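Local coordinates for 2L protein (Yaba-like disease virus, PDB 3IT8) that folds like an MHC class I heavy chain and probably binds host tumour necrosis factor, blunting the antiviral inflammatory response, at residues Ile1-Leu11 and Thr89-Thr100; Tyr109-Arg119 and Asn242-Phe250. All blocks are in the same frame, centred on the assembly; numbering follows the deposited sequence.

Contact 1 (Ile1-Leu11 and Thr89-Thr100); sequences ITLKYNYTVTL and TSLSLITGCYET. With NAG (2-acetamido-2-deoxy-beta-D-glucopyranose), chain M.
Tyr-7 and Leu-93 lie side by side on one face of an antiparallel strand pair, their CB atoms 4.0 Å apart. This face, continued by Leu-3, Tyr-5, Val-9, Leu-91, Thr-95 and Cys-97, is the tightly buried one. Leu-93 O lies at the edge of the Tyr-7 ring, near its plane. Next along, Thr-95 CG2 packs against Tyr-5 CB at 3.6 Å, beside a Tyr-5 N to Thr-95 O bond of 2.7 Å. The other face is more open to solvent, with Thr-2, Lys-4, Thr-10, Ser-90 and Tyr-98 partly exposed, and it carries a sugar. Asn-6 extends with CG anti to its backbone nitrogen (chi1 -179°), and ND2 is linked to C1 of an N-acetylglucosamine. Ile-94 runs alongside, its CD1 3.4 Å from Asn-6 OD1. Lys-4 bends at its third torsion (72°) and gives a hydrogen bond from NZ to the sugar's O7, 2.9 Å. Beyond the glycan stem, Thr-8 OG1 and Ser-92 OG share a 2.9 Å hydrogen bond. The pair forms the middle of the MHC-like platform: strand 18-25 flanks 2-10, helix 148-174 covers Thr-95 and Cys-97, where Tyr-5 OH bonds Tyr-170, and helix 61-82 covers Val-9 and Leu-93, with Tyr-7 OH bonded to Tyr-64 O.

Contact 2 (Tyr109-Arg119 and Asn242-Phe250); sequences YVETANGPLAR and NYEPGEPGF
Glu-247 OE1 is gripped by two donors, Arg-119 NH2 from across the contact at 2.8 Å and the backbone N of Glu-244 from within its own loop. The first lies close to the carboxylate plane on the syn side, whereas the second comes from above that plane. Arg-119 NE completes a side-on, two-nitrogen salt bridge by reaching Glu-247 OE2, also 2.8 Å away, and the guanidinium and carboxylate are nearly coplanar (14°). The arginine chain runs extended until a bend at chi3 (-70°), after which NE and NH2 meet the carboxylate side-on. NH2 has a further, straight bond to Asn-242 O, 2.9 Å long and lying on a carbonyl lone pair; with the two bonds to Glu-247, this probably fixes the rotation of the guanidinium. Glu-244 lies over one guanidinium face and adds charge attraction without an N-H aimed at it; the arginine would probably help to keep both carboxylates ionised.

The arrangement belongs to the interface of an MHC-like platform with its immunoglobulin-like domain. The hairpin of strands 103-112 and 115-121, closed by a type I turn and carrying a classic beta bulge at Leu-117 and Ala-118 opposite Val-110, presents one face to a long loop of that domain.

Here Tyr-243 turns an edge to the face of Tyr-109 in an offset edge-to-face stack, centroids 5.6 Å apart and planes at 63°. Gly-249 CA sits 3.5 Å above the centre of the Tyr-243 ring, and Pro-116 CB meets Tyr-243 CZ at 3.7 Å. The Tyr-243 hydroxyl donates to Glu-111 OE1, 3.1 Å away, approaching from above the carboxylate plane. Tyr-109 OH accepts a weak bond from Gly-249 N, while Pro-248 CD lies at the edge of the Tyr-109 ring.

In the fold
Contacts 1 and 2 have centres about 10 Å apart and meet through one sheet, since strand 90-100 of contact 1 is followed in the chain, and flanked in the sheet, by strand 103-112 of contact 2. Ile-94 and Ser-92 join them: Ile-94 O is 2.8 Å from Tyr-109 N and Ser-92 N is 2.9 Å from Glu-111 O, both probable hydrogen bonds, and Ile-94 CG2 lies 3.4 Å from Pro-248 CG of the immunoglobulin-like loop. That loop therefore packs on part of the sheet face that bears the Asn-6 glycan, away from the two helices. The side chain of Glu-111 comes within about 4 Å of a bound N-acetylglucosamine. Elsewhere, Glu-99 of contact 1 forms salt bridges with another protein chain.

Contact 1 (Ile1-Leu11 and Thr89-Thr100)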
loop_
_atom_site.group_PDB
_atom_site.type_symbol
_atom_site.label_atom_id
_atom_site.label_comp_id
_atom_site.label_asym_id
_atom_site.label_seq_id
_atom_site.Cartn_x
_atom_site.Cartn_y
_atom_site.Cartn_z
ATOM N N ILE D 1 -10.413 -22.716 -23.081
ATOM C CA ILE D 1 -9.207 -23.464 -23.528
ATOM C C ILE D 1 -8.804 -24.548 -22.541
ATOM O O ILE D 1 -9.139 -24.499 -21.352
ATOM C CB ILE D 1 -8.010 -22.532 -23.746
ATOM C CG1 ILE D 1 -7.754 -21.705 -22.490
ATOM C CG2 ILE D 1 -8.266 -21.644 -24.940
ATOM C CD1 ILE D 1 -6.561 -20.765 -22.617
ATOM N N THR D 2 -8.061 -25.523 -23.053
ATOM C CA THR D 2 -7.642 -26.666 -22.269
ATOM C C THR D 2 -6.240 -27.160 -22.559
ATOM O O THR D 2 -5.783 -27.122 -23.700
ATOM C CB THR D 2 -8.639 -27.820 -22.504
ATOM O OG1 THR D 2 -9.513 -27.906 -21.379
ATOM C CG2 THR D 2 -7.924 -29.159 -22.736
ATOM N N LEU D 3 -5.556 -27.608 -21.512
ATOM C CA LEU D 3 -4.228 -28.202 -21.663
ATOM C C LEU D 3 -4.225 -29.537 -20.884
ATOM O O LEU D 3 -4.387 -29.554 -19.664
ATOM C CB LEU D 3 -3.135 -27.270 -21.143
ATOM C CG LEU D 3 -1.705 -27.794 -21.401
ATOM C CD1 LEU D 3 -1.493 -28.096 -22.874
ATOM C CD2 LEU D 3 -0.688 -26.759 -20.958
ATOM N N LYS D 4 -4.066 -30.654 -21.589
ATOM C CA LYS D 4 -4.079 -31.957 -20.929
ATOM C C LYS D 4 -2.848 -32.816 -21.209
ATOM O O LYS D 4 -2.436 -32.949 -22.357
ATOM C CB LYS D 4 -5.339 -32.732 -21.338
ATOM C CG LYS D 4 -5.482 -34.057 -20.626
ATOM C CD LYS D 4 -6.746 -34.813 -21.016
ATOM C CE LYS D 4 -6.675 -35.392 -22.417
ATOM N NZ LYS D 4 -7.856 -36.263 -22.725
ATOM N N TYR D 5 -2.267 -33.384 -20.154
ATOM C CA TYR D 5 -1.110 -34.277 -20.248
ATOM C C TYR D 5 -1.561 -35.681 -19.825
ATOM O O TYR D 5 -2.177 -35.854 -18.768
ATOM C CB TYR D 5 0.007 -33.801 -19.326
ATOM C CG TYR D 5 0.778 -32.605 -19.837
ATOM C CD1 TYR D 5 0.379 -31.926 -20.989
ATOM C CD2 TYR D 5 1.905 -32.136 -19.162
ATOM C CE1 TYR D 5 1.082 -30.804 -21.456
ATOM C CE2 TYR D 5 2.610 -31.012 -19.616
ATOM C CZ TYR D 5 2.191 -30.355 -20.759
ATOM O OH TYR D 5 2.870 -29.242 -21.194
ATOM N N ASN D 6 -1.265 -36.683 -20.640
ATOM C CA ASN D 6 -1.678 -38.057 -20.354
ATOM C C ASN D 6 -0.481 -38.989 -20.474
ATOM O O ASN D 6 0.084 -39.137 -21.551
ATOM C CB ASN D 6 -2.788 -38.470 -21.352
ATOM C CG ASN D 6 -3.321 -39.887 -21.133
ATOM O OD1 ASN D 6 -2.839 -40.637 -20.277
ATOM N ND2 ASN D 6 -4.325 -40.237 -21.940
ATOM N N TYR D 7 -0.074 -39.586 -19.364
ATOM C CA TYR D 7 1.024 -40.539 -19.377
ATOM C C TYR D 7 0.400 -41.909 -19.134
ATOM O O TYR D 7 -0.361 -42.076 -18.178
ATOM C CB TYR D 7 2.025 -40.276 -18.253
ATOM C CG TYR D 7 2.753 -38.964 -18.317
ATOM C CD1 TYR D 7 2.173 -37.801 -17.823
ATOM C CD2 TYR D 7 4.057 -38.895 -18.801
ATOM C CE1 TYR D 7 2.876 -36.600 -17.797
ATOM C CE2 TYR D 7 4.766 -37.704 -18.784
ATOM C CZ TYR D 7 4.168 -36.555 -18.271
ATOM O OH TYR D 7 4.864 -35.363 -18.198
ATOM N N THR D 8 0.724 -42.892 -19.969
ATOM C CA THR D 8 0.153 -44.211 -19.769
ATOM C C THR D 8 1.085 -45.394 -20.006
ATOM O O THR D 8 1.691 -45.501 -21.072
ATOM C CB THR D 8 -1.073 -44.399 -20.670
ATOM O OG1 THR D 8 -1.973 -43.297 -20.491
ATOM C CG2 THR D 8 -1.791 -45.695 -20.323
ATOM N N VAL D 9 1.218 -46.273 -19.013
ATOM C CA VAL D 9 2.008 -47.483 -19.208
ATOM C C VAL D 9 0.995 -48.651 -19.204
ATOM O O VAL D 9 0.047 -48.676 -18.405
ATOM C CB VAL D 9 3.079 -47.686 -18.117
ATOM C CG1 VAL D 9 3.877 -46.425 -17.959
ATOM C CG2 VAL D 9 2.442 -48.085 -16.824
ATOM N N THR D 10 1.185 -49.601 -20.112
ATOM C CA THR D 10 0.290 -50.747 -20.218
ATOM C C THR D 10 1.052 -52.060 -20.192
ATOM O O THR D 10 2.193 -52.123 -20.653
ATOM C CB THR D 10 -0.482 -50.692 -21.519
ATOM O OG1 THR D 10 -0.774 -49.329 -21.833
ATOM C CG2 THR D 10 -1.784 -51.438 -21.385
ATOM N N LEU D 11 0.430 -53.108 -19.660
ATOM C CA LEU D 11 1.083 -54.405 -19.605
ATOM C C LEU D 11 0.997 -55.079 -20.961
ATOM O O LEU D 11 1.611 -56.123 -21.179
ATOM C CB LEU D 11 0.441 -55.302 -18.552
ATOM C CG LEU D 11 1.423 -55.828 -17.502
ATOM C CD1 LEU D 11 0.736 -56.864 -16.640
ATOM C CD2 LEU D 11 2.643 -56.439 -18.176
ATOM N N THR D 89 -4.546 -53.694 -16.166
ATOM C CA THR D 89 -3.917 -53.705 -17.479
ATOM C C THR D 89 -2.962 -52.538 -17.654
ATOM O O THR D 89 -1.856 -52.696 -18.192
ATOM C CB THR D 89 -4.951 -53.567 -18.578
ATOM O OG1 THR D 89 -6.008 -54.494 -18.345
ATOM C CG2 THR D 89 -4.323 -53.831 -19.930
ATOM N N SER D 90 -3.399 -51.360 -17.207
ATOM C CA SER D 90 -2.595 -50.152 -17.338
ATOM C C SER D 90 -2.789 -49.129 -16.227
ATOM O O SER D 90 -3.689 -49.247 -15.397
ATOM C CB SER D 90 -2.904 -49.482 -18.670
ATOM O OG SER D 90 -4.260 -49.075 -18.695
ATOM N N LEU D 91 -1.931 -48.109 -16.255
ATOM C CA LEU D 91 -1.926 -47.023 -15.285
ATOM C C LEU D 91 -1.756 -45.714 -16.044
ATOM O O LEU D 91 -0.990 -45.635 -17.002
ATOM C CB LEU D 91 -0.766 -47.213 -14.313
ATOM C CG LEU D 91 -0.792 -46.343 -13.064
ATOM C CD1 LEU D 91 -2.079 -46.602 -12.301
ATOM C CD2 LEU D 91 0.406 -46.676 -12.185
ATOM N N SER D 92 -2.484 -44.689 -15.627
ATOM C CA SER D 92 -2.408 -43.386 -16.285
ATOM C C SER D 92 -2.253 -42.207 -15.327
ATOM O O SER D 92 -2.868 -42.165 -14.251
ATOM C CB SER D 92 -3.655 -43.132 -17.134
ATOM O OG SER D 92 -3.732 -44.006 -18.234
ATOM N N LEU D 93 -1.425 -41.246 -15.726
ATOM C CA LEU D 93 -1.216 -40.042 -14.935
ATOM C C LEU D 93 -1.857 -38.902 -15.722
ATOM O O LEU D 93 -1.330 -38.464 -16.734
ATOM C CB LEU D 93 0.264 -39.765 -14.744
ATOM C CG LEU D 93 0.518 -38.440 -14.018
ATOM C CD1 LEU D 93 -0.156 -38.482 -12.664
ATOM C CD2 LEU D 93 2.023 -38.177 -13.869
ATOM N N ILE D 94 -3.011 -38.437 -15.265
ATOM C CA ILE D 94 -3.733 -37.370 -15.947
ATOM C C ILE D 94 -3.518 -36.057 -15.218
ATOM O O ILE D 94 -3.869 -35.914 -14.053
ATOM C CB ILE D 94 -5.250 -37.665 -15.985
ATOM C CG1 ILE D 94 -5.504 -39.034 -16.610
ATOM C CG2 ILE D 94 -5.973 -36.600 -16.785
ATOM C CD1 ILE D 94 -4.899 -39.197 -17.962
ATOM N N THR D 95 -2.929 -35.088 -15.898
ATOM C CA THR D 95 -2.687 -33.797 -15.268
ATOM C C THR D 95 -2.853 -32.710 -16.321
ATOM O O THR D 95 -2.601 -32.951 -17.498
ATOM C CB THR D 95 -1.272 -33.745 -14.656
ATOM O OG1 THR D 95 -1.138 -32.573 -13.849
ATOM C CG2 THR D 95 -0.214 -33.739 -15.745
ATOM N N GLY D 96 -3.294 -31.529 -15.901
ATOM C CA GLY D 96 -3.515 -30.443 -16.839
ATOM C C GLY D 96 -4.335 -29.329 -16.217
ATOM O O GLY D 96 -4.580 -29.328 -15.007
ATOM N N CYS D 97 -4.757 -28.368 -17.022
ATOM C CA CYS D 97 -5.542 -27.256 -16.494
ATOM C C CYS D 97 -6.557 -26.752 -17.513
ATOM O O CYS D 97 -6.611 -27.240 -18.647
ATOM C CB CYS D 97 -4.637 -26.097 -16.067
ATOM S SG CYS D 97 -3.922 -25.138 -17.434
ATOM N N TYR D 98 -7.354 -25.765 -17.109
ATOM C CA TYR D 98 -8.386 -25.232 -17.981
ATOM C C TYR D 98 -8.807 -23.820 -17.619
ATOM O O TYR D 98 -8.695 -23.394 -16.473
ATOM C CB TYR D 98 -9.620 -26.129 -17.917
ATOM C CG TYR D 98 -10.243 -26.157 -16.544
ATOM C CD1 TYR D 98 -11.228 -25.236 -16.182
ATOM C CD2 TYR D 98 -9.818 -27.080 -15.589
ATOM C CE1 TYR D 98 -11.774 -25.236 -14.893
ATOM C CE2 TYR D 98 -10.350 -27.090 -14.306
ATOM C CZ TYR D 98 -11.325 -26.168 -13.959
ATOM O OH TYR D 98 -11.816 -26.165 -12.674
ATOM N N GLU D 99 -9.298 -23.121 -18.636
ATOM C CA GLU D 99 -9.819 -21.777 -18.524
ATOM C C GLU D 99 -11.089 -21.844 -19.364
ATOM O O GLU D 99 -11.097 -21.461 -20.527
ATOM C CB GLU D 99 -8.844 -20.765 -19.108
ATOM C CG GLU D 99 -8.264 -19.853 -18.057
ATOM C CD GLU D 99 -7.435 -18.718 -18.641
ATOM O OE1 GLU D 99 -7.962 -17.961 -19.491
ATOM O OE2 GLU D 99 -6.257 -18.573 -18.243
ATOM N N THR D 100 -12.149 -22.389 -18.769
ATOM C CA THR D 100 -13.457 -22.543 -19.409
ATOM C C THR D 100 -14.328 -21.347 -19.022
ATOM O O THR D 100 -14.960 -21.356 -17.968
ATOM C CB THR D 100 -14.139 -23.826 -18.914
ATOM O OG1 THR D 100 -13.252 -24.934 -19.107
ATOM C CG2 THR D 100 -15.428 -24.082 -19.670
HETATM C C1 NAG M . -4.800 -41.610 -22.033
HETATM C C2 NAG M . -6.325 -41.614 -22.165
HETATM C C3 NAG M . -6.832 -43.067 -22.277
HETATM C C4 NAG M . -6.158 -43.762 -23.470
HETATM C C5 NAG M . -4.638 -43.676 -23.249
HETATM C C6 NAG M . -3.829 -44.325 -24.358
HETATM C C7 NAG M . -7.350 -39.699 -21.112
HETATM C C8 NAG M . -8.291 -39.211 -20.030
HETATM N N2 NAG M . -6.907 -40.951 -21.014
HETATM O O3 NAG M . -8.243 -43.092 -22.436
HETATM O O4 NAG M . -6.595 -45.126 -23.588
HETATM O O5 NAG M . -4.224 -42.284 -23.158
HETATM O O6 NAG M . -3.753 -43.491 -25.505
HETATM O O7 NAG M . -7.031 -38.944 -22.024
#

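Contact 2 (Tyr109-Arg119 and Asn242-Phe250)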
loop_
_atom_site.group_PDB
_atom_site.type_symbol
_atom_site.label_atom_id
_atom_site.label_comp_id
_atom_site.label_asym_id
_atom_site.label_seq_id
_atom_site.Cartn_x
_atom_site.Cartn_y
_atom_site.Cartn_z
ATOM N N TYR D 109 -4.276 -36.466 -11.338
ATOM C CA TYR D 109 -4.722 -37.679 -10.685
ATOM C C TYR D 109 -4.231 -38.917 -11.414
ATOM O O TYR D 109 -3.762 -38.841 -12.551
ATOM C CB TYR D 109 -6.236 -37.683 -10.589
ATOM C CG TYR D 109 -6.940 -37.639 -11.921
ATOM C CD1 TYR D 109 -7.240 -38.814 -12.622
ATOM C CD2 TYR D 109 -7.386 -36.425 -12.450
ATOM C CE1 TYR D 109 -7.976 -38.778 -13.801
ATOM C CE2 TYR D 109 -8.123 -36.376 -13.635
ATOM C CZ TYR D 109 -8.417 -37.553 -14.300
ATOM O OH TYR D 109 -9.176 -37.504 -15.445
ATOM N N VAL D 110 -4.333 -40.058 -10.741
ATOM C CA VAL D 110 -3.892 -41.317 -11.297
ATOM C C VAL D 110 -5.096 -42.215 -11.445
ATOM O O VAL D 110 -5.820 -42.418 -10.483
ATOM C CB VAL D 110 -2.868 -41.993 -10.349
ATOM C CG1 VAL D 110 -2.607 -43.433 -10.780
ATOM C CG2 VAL D 110 -1.571 -41.207 -10.350
ATOM N N GLU D 111 -5.333 -42.725 -12.650
ATOM C CA GLU D 111 -6.437 -43.651 -12.857
ATOM C C GLU D 111 -5.907 -44.991 -13.367
ATOM O O GLU D 111 -4.795 -45.090 -13.885
ATOM C CB GLU D 111 -7.485 -43.090 -13.812
ATOM C CG GLU D 111 -6.955 -42.659 -15.132
ATOM C CD GLU D 111 -8.051 -42.139 -16.036
ATOM O OE1 GLU D 111 -8.959 -41.433 -15.525
ATOM O OE2 GLU D 111 -7.996 -42.424 -17.259
ATOM N N THR D 112 -6.727 -46.018 -13.191
ATOM C CA THR D 112 -6.406 -47.385 -13.565
ATOM C C THR D 112 -7.388 -47.830 -14.629
ATOM O O THR D 112 -8.380 -47.157 -14.872
ATOM C CB THR D 112 -6.507 -48.274 -12.303
ATOM O OG1 THR D 112 -5.195 -48.498 -11.780
ATOM C CG2 THR D 112 -7.190 -49.579 -12.581
ATOM N N ALA D 113 -7.109 -48.945 -15.291
ATOM C CA ALA D 113 -8.031 -49.435 -16.311
ATOM C C ALA D 113 -9.382 -49.728 -15.637
ATOM O O ALA D 113 -10.422 -49.758 -16.296
ATOM C CB ALA D 113 -7.473 -50.701 -16.960
ATOM N N ASN D 114 -9.349 -49.924 -14.317
ATOM C CA ASN D 114 -10.541 -50.217 -13.528
ATOM C C ASN D 114 -11.264 -48.958 -13.073
ATOM O O ASN D 114 -12.381 -49.035 -12.559
ATOM C CB ASN D 114 -10.179 -51.051 -12.303
ATOM C CG ASN D 114 -9.408 -52.290 -12.662
ATOM O OD1 ASN D 114 -9.815 -53.058 -13.541
ATOM N ND2 ASN D 114 -8.283 -52.503 -11.985
ATOM N N GLY D 115 -10.631 -47.800 -13.252
ATOM C CA GLY D 115 -11.253 -46.545 -12.854
ATOM C C GLY D 115 -10.359 -45.642 -12.028
ATOM O O GLY D 115 -9.262 -46.039 -11.658
ATOM N N PRO D 116 -10.810 -44.416 -11.714
ATOM C CA PRO D 116 -10.043 -43.447 -10.924
ATOM C C PRO D 116 -9.469 -44.055 -9.666
ATOM O O PRO D 116 -10.142 -44.814 -8.973
ATOM C CB PRO D 116 -11.061 -42.354 -10.628
ATOM C CG PRO D 116 -12.357 -43.085 -10.662
ATOM C CD PRO D 116 -12.195 -43.955 -11.876
ATOM N N LEU D 117 -8.221 -43.706 -9.372
ATOM C CA LEU D 117 -7.522 -44.239 -8.215
ATOM C C LEU D 117 -7.248 -43.168 -7.151
ATOM O O LEU D 117 -7.891 -43.152 -6.100
ATOM C CB LEU D 117 -6.216 -44.881 -8.685
ATOM C CG LEU D 117 -5.528 -45.824 -7.721
ATOM C CD1 LEU D 117 -6.515 -46.893 -7.297
ATOM C CD2 LEU D 117 -4.320 -46.437 -8.386
ATOM N N ALA D 118 -6.303 -42.272 -7.419
ATOM C CA ALA D 118 -5.958 -41.217 -6.464
ATOM C C ALA D 118 -5.745 -39.864 -7.108
ATOM O O ALA D 118 -5.214 -39.754 -8.211
ATOM C CB ALA D 118 -4.710 -41.595 -5.681
ATOM N N ARG D 119 -6.132 -38.831 -6.376
ATOM C CA ARG D 119 -6.039 -37.438 -6.816
ATOM C C ARG D 119 -4.987 -36.705 -5.985
ATOM O O ARG D 119 -4.938 -36.853 -4.769
ATOM C CB ARG D 119 -7.420 -36.800 -6.645
ATOM C CG ARG D 119 -7.483 -35.308 -6.757
ATOM C CD ARG D 119 -8.900 -34.814 -6.463
ATOM N NE ARG D 119 -9.853 -35.177 -7.501
ATOM C CZ ARG D 119 -10.794 -36.104 -7.367
ATOM N NH1 ARG D 119 -10.910 -36.766 -6.226
ATOM N NH2 ARG D 119 -11.616 -36.368 -8.377
ATOM N N ASN D 242 -17.077 -39.478 -9.283
ATOM C CA ASN D 242 -15.806 -39.621 -8.583
ATOM C C ASN D 242 -14.851 -38.536 -9.055
ATOM O O ASN D 242 -13.848 -38.240 -8.408
ATOM C CB ASN D 242 -15.195 -40.986 -8.850
ATOM C CG ASN D 242 -15.944 -42.083 -8.168
ATOM O OD1 ASN D 242 -16.232 -41.993 -6.977
ATOM N ND2 ASN D 242 -16.264 -43.140 -8.912
ATOM N N TYR D 243 -15.178 -37.951 -10.197
ATOM C CA TYR D 243 -14.375 -36.896 -10.768
ATOM C C TYR D 243 -15.003 -35.550 -10.417
ATOM O O TYR D 243 -16.206 -35.473 -10.170
ATOM C CB TYR D 243 -14.319 -37.043 -12.293
ATOM C CG TYR D 243 -13.627 -38.288 -12.775
ATOM C CD1 TYR D 243 -14.347 -39.436 -13.067
ATOM C CD2 TYR D 243 -12.239 -38.324 -12.920
ATOM C CE1 TYR D 243 -13.702 -40.605 -13.496
ATOM C CE2 TYR D 243 -11.585 -39.482 -13.343
ATOM C CZ TYR D 243 -12.328 -40.618 -13.627
ATOM O OH TYR D 243 -11.694 -41.766 -14.029
ATOM N N GLU D 244 -14.188 -34.495 -10.397
ATOM C CA GLU D 244 -14.670 -33.146 -10.120
ATOM C C GLU D 244 -14.739 -32.442 -11.470
ATOM O O GLU D 244 -13.863 -32.640 -12.305
ATOM C CB GLU D 244 -13.682 -32.401 -9.229
ATOM C CG GLU D 244 -13.237 -33.167 -8.010
ATOM C CD GLU D 244 -12.074 -32.493 -7.305
ATOM O OE1 GLU D 244 -11.055 -32.202 -7.976
ATOM O OE2 GLU D 244 -12.170 -32.259 -6.081
ATOM N N PRO D 245 -15.778 -31.625 -11.714
ATOM C CA PRO D 245 -15.847 -30.940 -13.012
ATOM C C PRO D 245 -14.540 -30.205 -13.294
ATOM O O PRO D 245 -13.999 -29.526 -12.418
ATOM C CB PRO D 245 -17.042 -30.005 -12.852
ATOM C CG PRO D 245 -17.155 -29.822 -11.367
ATOM C CD PRO D 245 -16.880 -31.195 -10.839
ATOM N N GLY D 246 -14.034 -30.348 -14.516
ATOM C CA GLY D 246 -12.762 -29.738 -14.860
ATOM C C GLY D 246 -11.764 -30.841 -15.215
ATOM O O GLY D 246 -10.954 -30.693 -16.141
ATOM N N GLU D 247 -11.818 -31.950 -14.475
ATOM C CA GLU D 247 -10.946 -33.096 -14.740
ATOM C C GLU D 247 -11.510 -33.764 -15.995
ATOM O O GLU D 247 -12.726 -33.910 -16.123
ATOM C CB GLU D 247 -10.983 -34.094 -13.569
ATOM C CG GLU D 247 -10.681 -33.482 -12.214
ATOM C CD GLU D 247 -10.647 -34.491 -11.055
ATOM O OE1 GLU D 247 -11.546 -35.349 -10.980
ATOM O OE2 GLU D 247 -9.734 -34.419 -10.195
ATOM N N PRO D 248 -10.646 -34.162 -16.947
ATOM C CA PRO D 248 -11.201 -34.803 -18.144
ATOM C C PRO D 248 -12.105 -36.003 -17.857
ATOM O O PRO D 248 -12.947 -36.367 -18.684
ATOM C CB PRO D 248 -9.957 -35.155 -18.973
ATOM C CG PRO D 248 -8.835 -35.146 -17.992
ATOM C CD PRO D 248 -9.185 -34.015 -17.056
ATOM N N GLY D 249 -11.967 -36.586 -16.672
ATOM C CA GLY D 249 -12.788 -37.730 -16.324
ATOM C C GLY D 249 -14.246 -37.437 -16.006
ATOM O O GLY D 249 -15.041 -38.366 -15.863
ATOM N N PHE D 250 -14.615 -36.165 -15.889
ATOM C CA PHE D 250 -15.993 -35.819 -15.577
ATOM C C PHE D 250 -16.907 -36.135 -16.760
ATOM O O PHE D 250 -16.637 -35.723 -17.891
ATOM C CB PHE D 250 -16.106 -34.344 -15.227
ATOM C CG PHE D 250 -17.317 -34.024 -14.428
ATOM C CD1 PHE D 250 -17.378 -34.353 -13.078
ATOM C CD2 PHE D 250 -18.431 -33.459 -15.028
ATOM C CE1 PHE D 250 -18.535 -34.125 -12.337
ATOM C CE2 PHE D 250 -19.595 -33.227 -14.294
ATOM C CZ PHE D 250 -19.642 -33.563 -12.946
#